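Colicin-D (Escherichia coli, PDB 5ZNM) kills competing Escherichia coli and close relatives as a plasmid-encoded tRNase toxin that inhibits protein synthesis, seen here as its central domain and C-terminal tRNase domain. Local coordinates at residues N123-L135 and A276-R289. Numbering follows the deposited sequence.
Sequences NLEAMFSLSAQML and AVYVMLNDPLDSGR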
ATOM      1  N   ASN A 123     -19.180   3.280  22.375  1.00 63.21           N
ATOM      2  CA  ASN A 123     -17.761   2.984  22.536  1.00 64.47           C
ATOM      3  C   ASN A 123     -16.988   3.241  21.249  1.00 61.20           C
ATOM      4  O   ASN A 123     -16.245   4.213  21.142  1.00 67.81           O
ATOM      5  CB  ASN A 123     -17.546   1.523  22.968  1.00 72.80           C
ATOM      6  CG  ASN A 123     -17.096   1.391  24.415  1.00 78.22           C
ATOM      7  OD1 ASN A 123     -17.553   2.075  25.285  1.00 82.50           O
ATOM      8  ND2 ASN A 123     -16.192   0.506  24.681  1.00 76.13           N
ATOM      9  N   LEU A 124     -17.204   2.372  20.267  1.00 52.89           N
ATOM     10  CA  LEU A 124     -16.272   2.141  19.168  1.00 46.58           C
ATOM     11  C   LEU A 124     -16.955   2.432  17.835  1.00 42.84           C
ATOM     12  O   LEU A 124     -17.961   1.798  17.500  1.00 45.60           O
ATOM     13  CB  LEU A 124     -15.773   0.696  19.242  1.00 54.37           C
ATOM     14  CG  LEU A 124     -14.780   0.041  18.287  1.00 62.90           C
ATOM     15  CD1 LEU A 124     -15.459  -0.439  17.007  1.00 62.14           C
ATOM     16  CD2 LEU A 124     -13.611   0.978  17.986  1.00 67.81           C
ATOM     17  N   GLU A 125     -16.412   3.379  17.071  1.00 28.78           N
ATOM     18  CA  GLU A 125     -16.921   3.694  15.743  1.00 25.37           C
ATOM     19  C   GLU A 125     -15.834   3.434  14.702  1.00 20.83           C
ATOM     20  O   GLU A 125     -14.640   3.414  15.016  1.00 23.47           O
ATOM     21  CB  GLU A 125     -17.425   5.151  15.667  1.00 27.70           C
ATOM     22  CG  GLU A 125     -18.530   5.482  16.714  1.00 35.87           C
ATOM     23  CD  GLU A 125     -19.265   6.797  16.422  1.00 43.11           C
ATOM     24  OE1 GLU A 125     -18.882   7.506  15.477  1.00 51.68           O
ATOM     25  OE2 GLU A 125     -20.239   7.120  17.124  1.00 59.74           O
ATOM     26  N   ALA A 126     -16.257   3.235  13.448  1.00 21.64           N
ATOM     27  CA  ALA A 126     -15.347   2.816  12.386  1.00 22.72           C
ATOM     28  C   ALA A 126     -15.713   3.482  11.065  1.00 19.58           C
ATOM     29  O   ALA A 126     -16.863   3.864  10.826  1.00 16.32           O
ATOM     30  CB  ALA A 126     -15.342   1.291  12.209  1.00 21.48           C
ATOM     31  N   MET A 127     -14.717   3.563  10.180  1.00 14.98           N
ATOM     32  CA  MET A 127     -14.835   4.342   8.957  1.00 16.84           C
ATOM     33  C   MET A 127     -13.929   3.715   7.909  1.00 17.07           C
ATOM     34  O   MET A 127     -12.740   3.508   8.164  1.00 20.76           O
ATOM     35  CB  MET A 127     -14.447   5.805   9.204  1.00 21.80           C
ATOM     36  CG  MET A 127     -14.533   6.705   7.980  1.00 22.02           C
ATOM     37  SD  MET A 127     -14.256   8.447   8.416  1.00 17.31           S
ATOM     38  CE  MET A 127     -12.594   8.342   9.062  1.00 15.75           C
ATOM     39  N   PHE A 128     -14.500   3.391   6.758  1.00 15.53           N
ATOM     40  CA  PHE A 128     -13.789   2.739   5.666  1.00 16.20           C
ATOM     41  C   PHE A 128     -13.918   3.600   4.421  1.00 14.35           C
ATOM     42  O   PHE A 128     -15.003   4.111   4.128  1.00 17.22           O
ATOM     43  CB  PHE A 128     -14.366   1.338   5.402  1.00 18.76           C
ATOM     44  CG  PHE A 128     -13.602   0.549   4.372  1.00 20.70           C
ATOM     45  CD1 PHE A 128     -12.379  -0.027   4.683  1.00 23.82           C
ATOM     46  CD2 PHE A 128     -14.104   0.384   3.093  1.00 25.86           C
ATOM     47  CE1 PHE A 128     -11.669  -0.756   3.728  1.00 28.47           C
ATOM     48  CE2 PHE A 128     -13.396  -0.347   2.136  1.00 26.86           C
ATOM     49  CZ  PHE A 128     -12.182  -0.910   2.455  1.00 24.40           C
ATOM     50  N   SER A 129     -12.818   3.787   3.693  1.00 15.31           N
ATOM     51  CA  SER A 129     -12.860   4.724   2.576  1.00 16.32           C
ATOM     52  C   SER A 129     -11.951   4.250   1.455  1.00 20.74           C
ATOM     53  O   SER A 129     -10.915   3.622   1.695  1.00 15.78           O
ATOM     54  CB  SER A 129     -12.458   6.143   2.999  1.00 15.80           C
ATOM     55  OG  SER A 129     -11.159   6.136   3.560  1.00 15.98           O
ATOM     56  N   LEU A 130     -12.360   4.558   0.225  1.00 14.63           N
ATOM     57  CA  LEU A 130     -11.601   4.193  -0.965  1.00 17.25           C
ATOM     58  C   LEU A 130     -12.057   5.082  -2.105  1.00 20.28           C
ATOM     59  O   LEU A 130     -13.066   5.780  -2.003  1.00 18.35           O
ATOM     60  CB  LEU A 130     -11.781   2.719  -1.347  1.00 18.19           C
ATOM     61  CG  LEU A 130     -13.131   1.989  -1.270  1.00 30.58           C
ATOM     62  CD1 LEU A 130     -14.312   2.814  -1.668  1.00 35.36           C
ATOM     63  CD2 LEU A 130     -13.083   0.737  -2.136  1.00 32.39           C
ATOM     64  N   SER A 131     -11.325   5.012  -3.215  1.00 23.98           N
ATOM     65  CA  SER A 131     -11.640   5.862  -4.357  1.00 21.61           C
ATOM     66  C   SER A 131     -13.057   5.606  -4.847  1.00 20.15           C
ATOM     67  O   SER A 131     -13.483   4.455  -5.009  1.00 20.73           O
ATOM     68  CB  SER A 131     -10.640   5.630  -5.483  1.00 28.42           C
ATOM     69  OG  SER A 131      -9.373   6.162  -5.119  1.00 40.51           O
ATOM     70  N   ALA A 132     -13.793   6.689  -5.072  1.00 18.23           N
ATOM     71  CA  ALA A 132     -15.191   6.565  -5.457  1.00 18.39           C
ATOM     72  C   ALA A 132     -15.340   6.213  -6.924  1.00 24.46           C
ATOM     73  O   ALA A 132     -16.335   5.596  -7.310  1.00 25.58           O
ATOM     74  CB  ALA A 132     -15.939   7.865  -5.169  1.00 14.89           C
ATOM     75  N   GLN A 133     -14.371   6.609  -7.753  1.00 27.20           N
ATOM     76  CA  GLN A 133     -14.518   6.431  -9.192  1.00 31.75           C
ATOM     77  C   GLN A 133     -14.567   4.959  -9.565  1.00 33.19           C
ATOM     78  O   GLN A 133     -15.245   4.585 -10.525  1.00 38.11           O
ATOM     79  CB  GLN A 133     -13.378   7.149  -9.919  1.00 24.41           C
ATOM     80  CG  GLN A 133     -13.413   7.068 -11.437  1.00 25.01           C
ATOM     81  CD  GLN A 133     -14.723   7.555 -12.048  1.00 29.88           C
ATOM     82  OE1 GLN A 133     -15.248   8.619 -11.695  1.00 27.68           O
ATOM     83  NE2 GLN A 133     -15.244   6.781 -12.993  1.00 28.97           N
ATOM     84  N   MET A 134     -13.895   4.102  -8.800  1.00 38.59           N
ATOM     85  CA  MET A 134     -13.935   2.681  -9.118  1.00 53.56           C
ATOM     86  C   MET A 134     -15.267   2.032  -8.765  1.00 54.34           C
ATOM     87  O   MET A 134     -15.475   0.867  -9.124  1.00 60.56           O
ATOM     88  CB  MET A 134     -12.801   1.939  -8.408  1.00 60.38           C
ATOM     89  CG  MET A 134     -12.871   1.987  -6.896  1.00 65.64           C
ATOM     90  SD  MET A 134     -11.780   0.765  -6.137  1.00 70.25           S
ATOM     91  CE  MET A 134     -10.960   1.758  -4.892  1.00 65.14           C
ATOM     92  N   LEU A 135     -16.167   2.738  -8.078  1.00 44.29           N
ATOM     93  CA  LEU A 135     -17.486   2.209  -7.759  1.00 37.40           C
ATOM     94  C   LEU A 135     -18.591   2.912  -8.524  1.00 32.45           C
ATOM     95  O   LEU A 135     -19.771   2.688  -8.238  1.00 34.51           O
ATOM     96  CB  LEU A 135     -17.755   2.323  -6.262  1.00 43.26           C
ATOM     97  CG  LEU A 135     -16.555   1.986  -5.387  1.00 48.97           C
ATOM     98  CD1 LEU A 135     -16.938   2.188  -3.940  1.00 42.65           C
ATOM     99  CD2 LEU A 135     -16.082   0.558  -5.642  1.00 50.19           C
ATOM    100  N   ALA A 276     -12.216  11.706  -6.092  1.00 14.69           N
ATOM    101  CA  ALA A 276     -13.364  11.489  -5.221  1.00 14.49           C
ATOM    102  C   ALA A 276     -13.130  10.258  -4.349  1.00 15.82           C
ATOM    103  O   ALA A 276     -12.616   9.237  -4.817  1.00 15.16           O
ATOM    104  CB  ALA A 276     -14.640  11.309  -6.046  1.00 14.82           C
ATOM    105  N   VAL A 277     -13.507  10.370  -3.080  1.00 18.38           N
ATOM    106  CA  VAL A 277     -13.334   9.320  -2.084  1.00 15.30           C
ATOM    107  C   VAL A 277     -14.710   8.963  -1.532  1.00 16.78           C
ATOM    108  O   VAL A 277     -15.453   9.847  -1.092  1.00 14.67           O
ATOM    109  CB  VAL A 277     -12.404   9.785  -0.947  1.00 13.68           C
ATOM    110  CG1 VAL A 277     -12.125   8.662   0.043  1.00 12.65           C
ATOM    111  CG2 VAL A 277     -11.107  10.351  -1.501  1.00 13.75           C
ATOM    112  N   TYR A 278     -15.037   7.676  -1.537  1.00 18.18           N
ATOM    113  CA  TYR A 278     -16.289   7.179  -0.975  1.00 18.66           C
ATOM    114  C   TYR A 278     -16.006   6.691   0.438  1.00 17.05           C
ATOM    115  O   TYR A 278     -15.044   5.952   0.657  1.00 15.63           O
ATOM    116  CB  TYR A 278     -16.867   6.067  -1.855  1.00 14.73           C
ATOM    117  CG  TYR A 278     -18.111   5.396  -1.302  1.00 18.11           C
ATOM    118  CD1 TYR A 278     -19.248   6.133  -0.982  1.00 18.43           C
ATOM    119  CD2 TYR A 278     -18.154   4.018  -1.123  1.00 20.74           C
ATOM    120  CE1 TYR A 278     -20.386   5.519  -0.490  1.00 17.26           C
ATOM    121  CE2 TYR A 278     -19.300   3.387  -0.616  1.00 25.04           C
ATOM    122  CZ  TYR A 278     -20.405   4.147  -0.306  1.00 24.44           C
ATOM    123  OH  TYR A 278     -21.532   3.536   0.183  1.00 22.97           O
ATOM    124  N   VAL A 279     -16.819   7.132   1.397  1.00 14.97           N
ATOM    125  CA  VAL A 279     -16.560   6.905   2.810  1.00 19.89           C
ATOM    126  C   VAL A 279     -17.792   6.253   3.434  1.00 22.35           C
ATOM    127  O   VAL A 279     -18.927   6.670   3.168  1.00 18.64           O
ATOM    128  CB  VAL A 279     -16.204   8.225   3.522  1.00 15.32           C
ATOM    129  CG1 VAL A 279     -15.894   7.969   4.987  1.00 15.38           C
ATOM    130  CG2 VAL A 279     -15.007   8.901   2.822  1.00 14.10           C
ATOM    131  N   MET A 280     -17.571   5.214   4.237  1.00 20.71           N
ATOM    132  CA  MET A 280     -18.655   4.434   4.837  1.00 20.01           C
ATOM    133  C   MET A 280     -18.422   4.350   6.334  1.00 24.37           C
ATOM    134  O   MET A 280     -17.293   4.125   6.777  1.00 20.83           O
ATOM    135  CB  MET A 280     -18.725   3.002   4.258  1.00 21.33           C
ATOM    136  CG  MET A 280     -19.009   2.916   2.775  1.00 33.51           C
ATOM    137  SD  MET A 280     -18.265   1.468   1.993  1.00 33.25           S
ATOM    138  CE  MET A 280     -16.704   2.098   1.380  1.00 36.18           C
ATOM    139  N   LEU A 281     -19.488   4.516   7.110  1.00 26.18           N
ATOM    140  CA  LEU A 281     -19.386   4.494   8.556  1.00 23.87           C
ATOM    141  C   LEU A 281     -20.174   3.314   9.114  1.00 21.70           C
ATOM    142  O   LEU A 281     -20.969   2.681   8.416  1.00 18.76           O
ATOM    143  CB  LEU A 281     -19.878   5.808   9.180  1.00 23.33           C
ATOM    144  CG  LEU A 281     -18.799   6.867   9.441  1.00 28.64           C
ATOM    145  CD1 LEU A 281     -18.437   7.567   8.166  1.00 27.83           C
ATOM    146  CD2 LEU A 281     -19.237   7.875  10.496  1.00 36.76           C
ATOM    147  N   ASN A 282     -19.894   2.986  10.370  1.00 16.03           N
ATOM    148  CA  ASN A 282     -20.655   1.928  11.020  1.00 15.30           C
ATOM    149  C   ASN A 282     -22.114   2.335  11.175  1.00 18.93           C
ATOM    150  O   ASN A 282     -22.444   3.513  11.372  1.00 16.19           O
ATOM    151  CB  ASN A 282     -20.073   1.600  12.403  1.00 18.92           C
ATOM    152  CG  ASN A 282     -20.055   2.796  13.324  1.00 20.09           C
ATOM    153  OD1 ASN A 282     -19.168   3.650  13.217  1.00 26.01           O
ATOM    154  ND2 ASN A 282     -21.032   2.872  14.238  1.00 18.98           N
ATOM    155  N   ASP A 283     -22.986   1.338  11.083  1.00 17.71           N
ATOM    156  CA  ASP A 283     -24.362   1.488  11.536  1.00 16.75           C
ATOM    157  C   ASP A 283     -24.380   2.064  12.954  1.00 15.67           C
ATOM    158  O   ASP A 283     -23.594   1.627  13.801  1.00 16.95           O
ATOM    159  CB  ASP A 283     -25.051   0.119  11.513  1.00 21.00           C
ATOM    160  CG  ASP A 283     -26.558   0.201  11.726  1.00 29.69           C
ATOM    161  OD1 ASP A 283     -27.001   0.637  12.811  1.00 24.65           O
ATOM    162  OD2 ASP A 283     -27.302  -0.212  10.813  1.00 35.80           O
ATOM    163  N   PRO A 284     -25.255   3.040  13.256  1.00 17.55           N
ATOM    164  CA  PRO A 284     -25.296   3.587  14.623  1.00 23.13           C
ATOM    165  C   PRO A 284     -25.459   2.520  15.688  1.00 21.48           C
ATOM    166  O   PRO A 284     -25.006   2.704  16.825  1.00 21.81           O
ATOM    167  CB  PRO A 284     -26.515   4.522  14.588  1.00 25.69           C
ATOM    168  CG  PRO A 284     -26.680   4.878  13.174  1.00 23.31           C
ATOM    169  CD  PRO A 284     -26.208   3.719  12.362  1.00 18.86           C
ATOM    170  N   LEU A 285     -26.067   1.392  15.348  1.00 14.73           N
ATOM    171  CA  LEU A 285     -26.336   0.358  16.340  1.00 17.64           C
ATOM    172  C   LEU A 285     -25.223  -0.669  16.431  1.00 23.49           C
ATOM    173  O   LEU A 285     -25.302  -1.566  17.278  1.00 24.28           O
ATOM    174  CB  LEU A 285     -27.658  -0.351  16.027  1.00 17.40           C
ATOM    175  CG  LEU A 285     -28.943   0.483  16.149  1.00 18.41           C
ATOM    176  CD1 LEU A 285     -30.137  -0.306  15.609  1.00 21.92           C
ATOM    177  CD2 LEU A 285     -29.190   0.935  17.599  1.00 16.33           C
ATOM    178  N   ASP A 286     -24.200  -0.570  15.581  1.00 20.12           N
ATOM    179  CA  ASP A 286     -23.069  -1.492  15.590  1.00 20.50           C
ATOM    180  C   ASP A 286     -21.851  -0.707  16.052  1.00 26.22           C
ATOM    181  O   ASP A 286     -21.220  -0.000  15.261  1.00 28.37           O
ATOM    182  CB  ASP A 286     -22.857  -2.115  14.212  1.00 24.66           C
ATOM    183  CG  ASP A 286     -23.928  -3.126  13.870  1.00 34.86           C
ATOM    184  OD1 ASP A 286     -25.107  -2.863  14.170  1.00 38.26           O
ATOM    185  OD2 ASP A 286     -23.600  -4.187  13.309  1.00 43.65           O
ATOM    186  N   SER A 287     -21.507  -0.867  17.327  1.00 27.18           N
ATOM    187  CA  SER A 287     -20.552   0.011  17.990  1.00 27.23           C
ATOM    188  C   SER A 287     -19.536  -0.746  18.837  1.00 28.88           C
ATOM    189  O   SER A 287     -18.935  -0.147  19.738  1.00 37.12           O
ATOM    190  CB  SER A 287     -21.285   1.007  18.893  1.00 28.65           C
ATOM    191  OG  SER A 287     -21.928   0.305  19.957  1.00 26.88           O
ATOM    192  N   GLY A 288     -19.334  -2.043  18.598  1.00 27.22           N
ATOM    193  CA  GLY A 288     -18.459  -2.795  19.468  1.00 28.62           C
ATOM    194  C   GLY A 288     -19.212  -3.256  20.698  1.00 33.52           C
ATOM    195  O   GLY A 288     -19.442  -4.458  20.865  1.00 32.92           O
ATOM    196  N   ARG A 289     -19.636  -2.322  21.558  1.00 21.72           N
ATOM    197  CA  ARG A 289     -20.432  -2.740  22.705  1.00 22.14           C
ATOM    198  C   ARG A 289     -21.743  -3.362  22.253  1.00 23.18           C
ATOM    199  O   ARG A 289     -22.172  -4.388  22.790  1.00 22.78           O
ATOM    200  CB  ARG A 289     -20.709  -1.571  23.646  1.00 24.12           C
ATOM    201  CG  ARG A 289     -21.648  -2.038  24.784  1.00 33.24           C
ATOM    202  CD  ARG A 289     -22.056  -0.929  25.730  1.00 37.71           C
ATOM    203  NE  ARG A 289     -20.898  -0.277  26.320  1.00 48.83           N
ATOM    204  CZ  ARG A 289     -20.963   0.800  27.090  1.00 55.49           C
ATOM    205  NH1 ARG A 289     -22.134   1.352  27.377  1.00 42.80           N
ATOM    206  NH2 ARG A 289     -19.854   1.333  27.581  1.00 66.19           N
TER
HETATM  207  O   HOH W   1     -21.283   1.844  22.183  1.00 38.85           O
HETATM  208  O   HOH W   2     -18.041  -0.669  15.081  1.00 42.99           O
HETATM  209  O   HOH W   3     -12.022   8.294  -7.349  1.00 22.45           O
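Phe128 and Met280 form a hydrogen-bonded pair between the antiparallel strands 126-131 and 274-281. Their side chains run side by side on one face of the sheet. The Met280 chain bends at its last torsion (chi3 -94°), and CE comes to the edge of the Phe128 ring, 3.6 Å from CD2. The same methyl touches Leu130 CD1. That leucine methyl in turn lies at the edge of the Tyr278 ring. Leu135 CD1 closes the row, 3.6 Å from Tyr278 CD2. The Tyr278 hydroxyl is held outside the two segments by Asp261 and Gly155. On the other face Met127 crosses Val279, with CG 3.5 Å from Val279 CG1, and also meets Leu281. Ser129 CB packs on Val279 CG2. This buried part is tight, and paired backbone bonds run through it.

At one end of the strands Ala132 N donates an almost straight bond to Ala276 O, 2.8 Å long, from above the carbonyl plane. A water links the same oxygen to Gln133 N. At the other end Asn282 uses both backbone and side chain. Its N donates to Ala126 O. Its OD1 accepts a nearly straight bond from Ala126 N at 2.9 Å, the donor lying above the amide carbonyl plane, while its ND2 donates to Asp283 O. The amide therefore ties strand 126-131 to the type I turn 283-286. Beyond it the contact loosens. Leu124 N still reaches Ser287 O at 3.1 Å, but a water bridges Asn123 N and Ser287 OG. Asn123 is exposed and poorly ordered. Arg289 forms a salt bridge with Glu325.

The two are neighbouring inner strands of a five-stranded antiparallel beta sheet, probably of the central domain, with 65-71 and 262-267 at its margins.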